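Local coordinates for protein lovastatin nonaketide synthase, polyketide synthase component (Aspergillus terreus, PDB 7CPX) that builds the nonaketide dihydromonacolin L from malonyl-CoA during lovastatin biosynthesis, working as a homodimeric megasynthase together with LovC, at residues 952-957 against 1155-1160; 1328-1333 against 1391-1396. The protein carries 2 engineered substitutions. All coordinates share one frame; numbering follows the deposited sequence.

Interaction 1 (952-957 against 1155-1160); sequences PHLLLG and IPLMDE
Leu954 meets both Asp1159 and Leu1157, and the two encounters differ in kind. The tighter one is polar: the carboxylate of Asp1159 reaches back to the main chain of 952-957, where OD2 takes a weak, bent hydrogen bond from Leu954 N at 3.3 Å, the N-H...O angle being 132°. The same oxygen stands 3.4 Å from Pro952 O, an acceptor-acceptor approach that adds no bond. OD1 is engaged by the backbone N of Gly1161, so the carboxylate joins its own turn to the opposing loop. Leu954 CB also packs against Asp1159 CG at 3.9 Å.

The apolar side is looser. A trans first torsion (chi1 -177°) carries the Leu954 branch across to Leu1157, where its CD2 methyl lies 4.0 Å from CD1 of that residue, and the two side chains cross at about a right angle. Leu955 CD1 reaches Leu1157 CD2 only at 4.5 Å. Met1158 is exposed, its CB directed away from 952-957, and marks the solvent side of the contact.

This small junction joins the predicted N-terminal and C-terminal hotdog folds of the dehydratase domain. Leu955 packs on Val1000 and Met1001 of helix 995-1012, Leu955 and Leu1157 both touch Pro1170 of helix 1170-1184, and strand 1158-1159 pairs antiparallel with strand 1164-1165.

Interaction 2 (1328-1333 against 1391-1396); sequences AAFHLQ and PTVRSN
His1331 and Arg1394 mark the closest approach of the two backbones, their CA atoms 5.0 Å apart. The first belongs to the short helix 1330-1333, which follows Ala1329 at its N-cap position; the second is where helix 1389-1393 gives way. That ending is a Schellman motif: Ser1395 N bonds to Thr1392 O, Asn1396 N bonds to Pro1391 O, and Ser1395 takes the positive phi (60°) of the C-prime residue. The start of one helix thus lies against the capped C-terminal end of helix 1389-1393, and the contact illustrates how a helix terminus can present its capping residue to a neighbour.

The side chains divide into a polar-aromatic and an apolar pair. Ser1395 comes over one face of the His1331 imidazole, with OG 3.6 Å from CG and above the middle of the ring. Its CB adds a CH-pi contact, 4.3 Å from the ring centroid. The hydroxyl is itself hydrogen-bonded to the backbone O of Gln1326, which ties the serine to the chain just ahead of 1328-1333. Leu1332 CG lies against the opposite face of the imidazole, toward its rim, so the ring is held between a neighbour in its own helix and the serine. The first torsion of His1331 (chi1 65°) brings the ring to the position where Ser1395 covers its face, and His1331 CB comes within 3.9 Å of Val1393 O.

Alongside, Val1393 CG1 approaches the CD2-CE2 side of the Phe1330 ring, 3.8 Å from CD2.

Phe1330 and Val1393 both pack on Ile1336. Helix 1339-1354 adds Ser1345 against Phe1330, Ala1346 against Val1393 and Val1342 against Arg1394, while Leu1322 of helix 1313-1324 also touches Phe1330.

Overall arrangement
The two contacts follow one another in series along the chain: interaction 1 closes at 1160, well before interaction 2 opens at 1328. Their centres are 92 Å apart and their nearest atoms about 78 Å, and they share no helix, strand or sheet. Interaction 1 joins the two predicted hotdog halves of the dehydratase domain across a stretch rich in strand, whereas interaction 2 brings together short helices across an intervening stretch with 39 helical residues and no strand, at a position far from the centre of the chain. Together they exemplify a modular megasynthase: the two contacts belong to separate regions of a multidomain chain and do not touch.

Interaction 1 (952-957 against 1155-1160)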
loop_
_atom_site.group_PDB
_atom_site.type_symbol
_atom_site.label_atom_id
_atom_site.label_comp_id
_atom_site.label_asym_id
_atom_site.label_seq_id
_atom_site.Cartn_x
_atom_site.Cartn_y
_atom_site.Cartn_z
ATOM N N PRO A 952 -4.439 15.012 6.445
ATOM C CA PRO A 952 -4.555 14.602 5.044
ATOM C C PRO A 952 -3.709 15.492 4.154
ATOM O O PRO A 952 -4.210 16.451 3.559
ATOM C CB PRO A 952 -6.050 14.756 4.761
ATOM C CG PRO A 952 -6.449 15.901 5.619
ATOM C CD PRO A 952 -5.606 15.805 6.871
ATOM N N HIS A 953 -2.419 15.179 4.067
ATOM C CA HIS A 953 -1.478 16.076 3.414
ATOM C C HIS A 953 -1.934 16.394 1.997
ATOM O O HIS A 953 -2.344 15.511 1.240
ATOM C CB HIS A 953 -0.086 15.452 3.387
ATOM C CG HIS A 953 0.978 16.379 2.891
ATOM N ND1 HIS A 953 1.032 16.817 1.585
ATOM C CD2 HIS A 953 2.025 16.957 3.525
ATOM C CE1 HIS A 953 2.065 17.625 1.437
ATOM N NE2 HIS A 953 2.686 17.726 2.598
ATOM N N LEU A 954 -1.859 17.674 1.645
ATOM C CA LEU A 954 -2.263 18.106 0.317
ATOM C C LEU A 954 -1.395 17.438 -0.740
ATOM O O LEU A 954 -0.201 17.206 -0.531
ATOM C CB LEU A 954 -2.160 19.627 0.207
ATOM C CG LEU A 954 -2.630 20.243 -1.111
ATOM C CD1 LEU A 954 -4.095 19.932 -1.362
ATOM C CD2 LEU A 954 -2.394 21.741 -1.106
ATOM N N LEU A 955 -2.011 17.117 -1.877
ATOM C CA LEU A 955 -1.342 16.443 -2.984
ATOM C C LEU A 955 -1.105 14.970 -2.674
ATOM O O LEU A 955 -0.693 14.207 -3.551
ATOM C CB LEU A 955 -0.005 17.115 -3.308
ATOM C CG LEU A 955 0.040 18.643 -3.333
ATOM C CD1 LEU A 955 1.438 19.115 -3.671
ATOM C CD2 LEU A 955 -0.965 19.201 -4.317
ATOM N N LEU A 956 -1.379 14.555 -1.439
ATOM C CA LEU A 956 -1.094 13.192 -1.012
ATOM C C LEU A 956 -2.337 12.543 -0.425
ATOM O O LEU A 956 -2.547 11.335 -0.576
ATOM C CB LEU A 956 0.037 13.183 0.016
ATOM C CG LEU A 956 1.384 13.731 -0.453
ATOM C CD1 LEU A 956 2.396 13.680 0.673
ATOM C CD2 LEU A 956 1.884 12.950 -1.643
ATOM N N GLY A 957 -3.167 13.337 0.239
ATOM C CA GLY A 957 -4.297 12.762 0.925
ATOM C C GLY A 957 -3.855 12.093 2.216
ATOM O O GLY A 957 -2.888 12.496 2.870
ATOM N N ILE A 1155 5.650 30.993 -5.844
ATOM C CA ILE A 1155 4.394 31.170 -5.109
ATOM C C ILE A 1155 4.294 30.102 -4.027
ATOM O O ILE A 1155 4.494 28.906 -4.316
ATOM C CB ILE A 1155 3.194 31.104 -6.070
ATOM C CG1 ILE A 1155 1.879 31.192 -5.291
ATOM C CG2 ILE A 1155 3.250 29.836 -6.914
ATOM C CD1 ILE A 1155 0.657 31.356 -6.170
ATOM N N PRO A 1156 4.016 30.460 -2.776
ATOM C CA PRO A 1156 3.927 29.446 -1.724
ATOM C C PRO A 1156 2.624 28.669 -1.784
ATOM O O PRO A 1156 1.580 29.180 -2.196
ATOM C CB PRO A 1156 4.017 30.272 -0.437
ATOM C CG PRO A 1156 3.420 31.577 -0.808
ATOM C CD PRO A 1156 3.797 31.817 -2.246
ATOM N N LEU A 1157 2.703 27.411 -1.363
ATOM C CA LEU A 1157 1.538 26.550 -1.232
ATOM C C LEU A 1157 1.568 25.907 0.143
ATOM O O LEU A 1157 2.585 25.326 0.536
ATOM C CB LEU A 1157 1.511 25.477 -2.324
ATOM C CG LEU A 1157 0.333 24.503 -2.267
ATOM C CD1 LEU A 1157 -0.990 25.244 -2.375
ATOM C CD2 LEU A 1157 0.448 23.459 -3.361
ATOM N N MET A 1158 0.461 26.014 0.871
ATOM C CA MET A 1158 0.360 25.488 2.223
ATOM C C MET A 1158 -0.919 24.679 2.361
ATOM O O MET A 1158 -1.943 25.010 1.758
ATOM C CB MET A 1158 0.378 26.617 3.259
ATOM C CG MET A 1158 -0.715 27.655 3.062
ATOM S SD MET A 1158 -0.671 28.964 4.302
ATOM C CE MET A 1158 -0.978 28.032 5.802
ATOM N N ASP A 1159 -0.850 23.618 3.161
ATOM C CA ASP A 1159 -2.009 22.771 3.418
ATOM C C ASP A 1159 -2.845 23.413 4.516
ATOM O O ASP A 1159 -2.413 23.491 5.671
ATOM C CB ASP A 1159 -1.562 21.367 3.814
ATOM C CG ASP A 1159 -2.727 20.422 4.030
ATOM O OD1 ASP A 1159 -3.884 20.835 3.800
ATOM O OD2 ASP A 1159 -2.488 19.265 4.433
ATOM N N GLU A 1160 -4.043 23.878 4.158
ATOM C CA GLU A 1160 -4.911 24.506 5.147
ATOM C C GLU A 1160 -5.268 23.537 6.266
ATOM O O GLU A 1160 -5.445 23.954 7.416
ATOM C CB GLU A 1160 -6.179 25.032 4.475
ATOM C CG GLU A 1160 -5.918 26.033 3.359
ATOM C CD GLU A 1160 -5.249 27.301 3.853
ATOM O OE1 GLU A 1160 -5.190 27.505 5.083
ATOM O OE2 GLU A 1160 -4.781 28.095 3.010
#

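Interaction 2 (1328-1333 against 1391-1396)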
loop_
_atom_site.group_PDB
_atom_site.type_symbol
_atom_site.label_atom_id
_atom_site.label_comp_id
_atom_site.label_asym_id
_atom_site.label_seq_id
_atom_site.Cartn_x
_atom_site.Cartn_y
_atom_site.Cartn_z
ATOM N N ALA A 1328 -18.989 -5.987 -82.460
ATOM C CA ALA A 1328 -20.090 -5.388 -83.201
ATOM C C ALA A 1328 -20.646 -6.282 -84.299
ATOM O O ALA A 1328 -21.852 -6.549 -84.315
ATOM C CB ALA A 1328 -19.639 -4.052 -83.810
ATOM N N ALA A 1329 -19.808 -6.749 -85.230
ATOM C CA ALA A 1329 -20.325 -7.396 -86.430
ATOM C C ALA A 1329 -19.571 -8.640 -86.879
ATOM O O ALA A 1329 -20.001 -9.268 -87.853
ATOM C CB ALA A 1329 -20.348 -6.389 -87.592
ATOM N N PHE A 1330 -18.479 -9.031 -86.219
ATOM C CA PHE A 1330 -17.747 -10.211 -86.672
ATOM C C PHE A 1330 -18.626 -11.453 -86.609
ATOM O O PHE A 1330 -18.569 -12.307 -87.500
ATOM C CB PHE A 1330 -16.485 -10.408 -85.832
ATOM C CG PHE A 1330 -15.494 -11.378 -86.417
ATOM C CD1 PHE A 1330 -15.176 -11.352 -87.765
ATOM C CD2 PHE A 1330 -14.857 -12.299 -85.604
ATOM C CE1 PHE A 1330 -14.257 -12.235 -88.292
ATOM C CE2 PHE A 1330 -13.935 -13.185 -86.126
ATOM C CZ PHE A 1330 -13.633 -13.151 -87.472
ATOM N N HIS A 1331 -19.457 -11.565 -85.569
ATOM C CA HIS A 1331 -20.363 -12.702 -85.463
ATOM C C HIS A 1331 -21.404 -12.716 -86.576
ATOM O O HIS A 1331 -22.080 -13.734 -86.754
ATOM C CB HIS A 1331 -21.048 -12.716 -84.091
ATOM C CG HIS A 1331 -21.948 -11.548 -83.837
ATOM N ND1 HIS A 1331 -21.680 -10.278 -84.302
ATOM C CD2 HIS A 1331 -23.114 -11.459 -83.154
ATOM C CE1 HIS A 1331 -22.642 -9.459 -83.917
ATOM N NE2 HIS A 1331 -23.526 -10.151 -83.221
ATOM N N LEU A 1332 -21.547 -11.619 -87.321
ATOM C CA LEU A 1332 -22.420 -11.569 -88.487
ATOM C C LEU A 1332 -21.660 -11.583 -89.806
ATOM O O LEU A 1332 -22.234 -11.959 -90.832
ATOM C CB LEU A 1332 -23.291 -10.309 -88.444
ATOM C CG LEU A 1332 -24.031 -10.037 -87.133
ATOM C CD1 LEU A 1332 -24.768 -8.709 -87.206
ATOM C CD2 LEU A 1332 -24.988 -11.170 -86.802
ATOM N N GLN A 1333 -20.386 -11.181 -89.804
ATOM C CA GLN A 1333 -19.656 -11.027 -91.059
ATOM C C GLN A 1333 -19.519 -12.347 -91.806
ATOM O O GLN A 1333 -19.701 -12.386 -93.029
ATOM C CB GLN A 1333 -18.281 -10.413 -90.787
ATOM C CG GLN A 1333 -18.325 -8.902 -90.587
ATOM C CD GLN A 1333 -17.014 -8.329 -90.087
ATOM O OE1 GLN A 1333 -16.192 -9.039 -89.512
ATOM N NE2 GLN A 1333 -16.812 -7.035 -90.307
ATOM N N PRO A 1391 -15.355 -18.029 -77.417
ATOM C CA PRO A 1391 -16.641 -17.551 -76.883
ATOM C C PRO A 1391 -16.847 -16.062 -77.075
ATOM O O PRO A 1391 -17.987 -15.621 -77.269
ATOM C CB PRO A 1391 -16.569 -17.933 -75.397
ATOM C CG PRO A 1391 -15.117 -18.067 -75.103
ATOM C CD PRO A 1391 -14.493 -18.586 -76.360
ATOM N N THR A 1392 -15.773 -15.270 -77.026
ATOM C CA THR A 1392 -15.907 -13.833 -77.230
ATOM C C THR A 1392 -16.122 -13.496 -78.700
ATOM O O THR A 1392 -16.768 -12.491 -79.016
ATOM C CB THR A 1392 -14.667 -13.111 -76.702
ATOM O OG1 THR A 1392 -13.531 -13.453 -77.507
ATOM C CG2 THR A 1392 -14.395 -13.505 -75.257
ATOM N N VAL A 1393 -15.590 -14.319 -79.607
ATOM C CA VAL A 1393 -15.733 -14.045 -81.033
ATOM C C VAL A 1393 -17.198 -14.071 -81.444
ATOM O O VAL A 1393 -17.622 -13.291 -82.305
ATOM C CB VAL A 1393 -14.885 -15.043 -81.849
ATOM C CG1 VAL A 1393 -15.454 -15.226 -83.243
ATOM C CG2 VAL A 1393 -13.448 -14.557 -81.936
ATOM N N ARG A 1394 -17.993 -14.958 -80.844
ATOM C CA ARG A 1394 -19.433 -14.977 -81.079
ATOM C C ARG A 1394 -20.183 -13.960 -80.225
ATOM O O ARG A 1394 -21.407 -14.064 -80.089
ATOM C CB ARG A 1394 -19.999 -16.380 -80.836
ATOM C CG ARG A 1394 -19.592 -17.033 -79.522
ATOM C CD ARG A 1394 -20.327 -18.353 -79.329
ATOM N NE ARG A 1394 -19.904 -19.065 -78.127
ATOM C CZ ARG A 1394 -18.956 -19.992 -78.090
ATOM N NH1 ARG A 1394 -18.286 -20.345 -79.175
ATOM N NH2 ARG A 1394 -18.670 -20.580 -76.932
ATOM N N SER A 1395 -19.479 -12.985 -79.649
ATOM C CA SER A 1395 -20.103 -11.926 -78.859
ATOM C C SER A 1395 -20.860 -12.492 -77.662
ATOM O O SER A 1395 -21.882 -11.943 -77.245
ATOM C CB SER A 1395 -21.035 -11.071 -79.721
ATOM O OG SER A 1395 -20.346 -10.531 -80.835
ATOM N N ASN A 1396 -20.363 -13.596 -77.101
ATOM C CA ASN A 1396 -20.980 -14.230 -75.942
ATOM C C ASN A 1396 -20.179 -13.971 -74.670
ATOM O O ASN A 1396 -20.720 -13.472 -73.680
ATOM C CB ASN A 1396 -21.125 -15.739 -76.188
ATOM C CG ASN A 1396 -21.966 -16.427 -75.128
ATOM O OD1 ASN A 1396 -22.004 -16.003 -73.973
ATOM N ND2 ASN A 1396 -22.647 -17.497 -75.519
#